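Local coordinates for protein endonuclease EndoMS (Thermococcus kodakarensis KOD1, PDB 5GKE) that binds double-stranded DNA and acts as a mismatch restriction endonuclease, cleaving DNA with a magnesium-binding nuclease domain joined to a DNA-binding domain, at residues 64-69 with 105-110. The protein carries 1 engineered substitution. Residues are numbered along the deposited sequence; the frame is centred on the assembly and turned at random.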
loop_
_atom_site.group_PDB
_atom_site.type_symbol
_atom_site.label_atom_id
_atom_site.label_comp_id
_atom_site.label_asym_id
_atom_site.label_seq_id
_atom_site.Cartn_x
_atom_site.Cartn_y
_atom_site.Cartn_z
ATOM N N PHE A 64 11.525 1.144 -8.893
ATOM C CA PHE A 64 11.225 1.485 -10.263
ATOM C C PHE A 64 9.775 1.907 -10.250
ATOM O O PHE A 64 8.928 1.098 -9.877
ATOM C CB PHE A 64 11.449 0.275 -11.187
ATOM C CG PHE A 64 11.521 0.624 -12.647
ATOM C CD1 PHE A 64 12.614 0.261 -13.400
ATOM C CD2 PHE A 64 10.514 1.339 -13.256
ATOM C CE1 PHE A 64 12.689 0.598 -14.735
ATOM C CE2 PHE A 64 10.590 1.680 -14.591
ATOM C CZ PHE A 64 11.672 1.316 -15.331
ATOM N N LEU A 65 9.484 3.155 -10.628
ATOM C CA LEU A 65 8.106 3.667 -10.602
ATOM C C LEU A 65 7.685 4.266 -11.930
ATOM O O LEU A 65 8.393 5.095 -12.496
ATOM C CB LEU A 65 7.936 4.729 -9.519
ATOM C CG LEU A 65 8.537 4.456 -8.144
ATOM C CD1 LEU A 65 8.354 5.664 -7.264
ATOM C CD2 LEU A 65 7.886 3.255 -7.515
ATOM N N ILE A 66 6.533 3.843 -12.428
ATOM C CA ILE A 66 5.891 4.514 -13.557
ATOM C C ILE A 66 4.601 5.216 -13.085
ATOM O O ILE A 66 3.679 4.574 -12.560
ATOM C CB ILE A 66 5.552 3.533 -14.698
ATOM C CG1 ILE A 66 6.818 2.890 -15.274
ATOM C CG2 ILE A 66 4.785 4.250 -15.801
ATOM C CD1 ILE A 66 7.175 1.589 -14.664
ATOM N N HIS A 67 4.531 6.530 -13.268
ATOM C CA HIS A 67 3.374 7.293 -12.796
ATOM C C HIS A 67 2.607 7.914 -13.937
ATOM O O HIS A 67 3.195 8.549 -14.817
ATOM C CB HIS A 67 3.787 8.397 -11.833
ATOM C CG HIS A 67 3.928 7.958 -10.411
ATOM N ND1 HIS A 67 2.841 7.796 -9.572
ATOM C CD2 HIS A 67 5.021 7.684 -9.667
ATOM C CE1 HIS A 67 3.267 7.424 -8.380
ATOM N NE2 HIS A 67 4.587 7.348 -8.404
ATOM N N GLN A 68 1.292 7.721 -13.923
ATOM C CA GLN A 68 0.413 8.463 -14.802
ATOM C C GLN A 68 0.059 9.784 -14.132
ATOM O O GLN A 68 0.494 10.037 -13.008
ATOM C CB GLN A 68 -0.821 7.652 -15.121
ATOM C CG GLN A 68 -0.461 6.347 -15.735
ATOM C CD GLN A 68 -1.671 5.530 -16.104
ATOM O OE1 GLN A 68 -2.384 5.022 -15.231
ATOM N NE2 GLN A 68 -1.909 5.387 -17.404
ATOM N N SER A 69 -0.719 10.626 -14.803
ATOM C CA SER A 69 -1.016 11.951 -14.241
ATOM C C SER A 69 -2.133 11.882 -13.195
ATOM O O SER A 69 -2.496 12.884 -12.591
ATOM C CB SER A 69 -1.380 12.931 -15.345
ATOM O OG SER A 69 -2.265 12.311 -16.257
ATOM N N LEU A 105 9.721 -6.095 -15.691
ATOM C CA LEU A 105 8.957 -4.905 -16.025
ATOM C C LEU A 105 9.537 -4.250 -17.278
ATOM O O LEU A 105 10.604 -3.711 -17.236
ATOM C CB LEU A 105 8.984 -3.926 -14.841
ATOM C CG LEU A 105 8.170 -2.644 -14.982
ATOM C CD1 LEU A 105 6.745 -3.002 -15.359
ATOM C CD2 LEU A 105 8.193 -1.843 -13.694
ATOM N N GLU A 106 8.853 -4.258 -18.404
ATOM C CA GLU A 106 9.479 -3.655 -19.578
ATOM C C GLU A 106 8.875 -2.307 -19.921
ATOM O O GLU A 106 7.653 -2.194 -20.112
ATOM C CB GLU A 106 9.375 -4.586 -20.784
ATOM C CG GLU A 106 10.382 -5.707 -20.772
ATOM C CD GLU A 106 10.347 -6.529 -22.037
ATOM O OE1 GLU A 106 9.280 -6.572 -22.689
ATOM O OE2 GLU A 106 11.385 -7.131 -22.383
ATOM N N VAL A 107 9.718 -1.279 -20.006
ATOM C CA VAL A 107 9.213 0.021 -20.438
ATOM C C VAL A 107 9.806 0.415 -21.778
ATOM O O VAL A 107 10.981 0.786 -21.871
ATOM C CB VAL A 107 9.505 1.132 -19.420
ATOM C CG1 VAL A 107 8.907 2.444 -19.898
ATOM C CG2 VAL A 107 8.952 0.769 -18.070
ATOM N N GLU A 108 8.966 0.353 -22.808
ATOM C CA GLU A 108 9.359 0.728 -24.151
ATOM C C GLU A 108 9.296 2.239 -24.303
ATOM O O GLU A 108 8.221 2.827 -24.222
ATOM C CB GLU A 108 8.446 0.062 -25.176
ATOM C CG GLU A 108 8.912 0.254 -26.616
ATOM C CD GLU A 108 7.888 -0.202 -27.651
ATOM O OE1 GLU A 108 6.960 -0.967 -27.293
ATOM O OE2 GLU A 108 8.016 0.214 -28.825
ATOM N N LEU A 109 10.429 2.876 -24.566
ATOM C CA LEU A 109 10.426 4.326 -24.670
ATOM C C LEU A 109 10.217 4.715 -26.123
ATOM O O LEU A 109 11.119 4.576 -26.941
ATOM C CB LEU A 109 11.738 4.887 -24.144
ATOM C CG LEU A 109 12.057 4.475 -22.711
ATOM C CD1 LEU A 109 13.480 4.857 -22.341
ATOM C CD2 LEU A 109 11.077 5.138 -21.768
ATOM N N GLU A 110 9.027 5.207 -26.440
ATOM C CA GLU A 110 8.711 5.568 -27.814
ATOM C C GLU A 110 9.224 6.956 -28.164
ATOM O O GLU A 110 9.737 7.169 -29.253
ATOM C CB GLU A 110 7.211 5.488 -28.047
ATOM C CG GLU A 110 6.668 4.098 -27.851
ATOM C CD GLU A 110 5.172 4.035 -28.010
ATOM O OE1 GLU A 110 4.472 4.871 -27.389
ATOM O OE2 GLU A 110 4.705 3.150 -28.766
#
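The one aromatic ring in the contact, that of Phe64, meets both of its neighbours from residues 105-110 obliquely, each through a methyl. Leu105 CD2 comes to 4.0 Å from Phe64 CD2, while Val107 CG2 lies 3.9 Å from Phe64 CZ, so that one flank of the ring, from CD2 through CE2 to CZ, borders both residues. The same side chain also meets Ile56 and Val58 of strand 52-58, Leu94 and Ser96 of strand 92-98, and the loop residue Val84.

Ile66, two residues further on and pointing the same way from its strand, completes the group. Its CG1 lies beside the backbone N (chi1 -62°), and a second torsion of 93° turns CD1 back toward the Phe64 ring and within range of the same two methyls. There Ile66 CD1 and Leu105 CD2 meet tip to tip at 3.7 Å, whereas Ile66 and Val107 run past one another in opposite senses, CD1 lying 3.9 Å from Val107 CG2. Leu105 CD2 and Val107 CG2 are therefore each shared between the ring and the isoleucine.

The axes of the segments 64-67 and 105-109 come within 10.0 Å, at 51°, a separation at which side chains alone bridge the gap. This is face-to-face packing within the curled antiparallel sheet of the N-terminal PH-like domain, with alternate residues of each strand turned inward. Leu105 also touches a guanine base, so the apolar cluster lies close to the bound DNA. The case illustrates a general principle: facing strands pack through apolar carbon, by shape and burial, while backbone bonds such as Ile66 to Asn76 and Leu105 to Ser96 hold each strand to its own neighbours and supply direction.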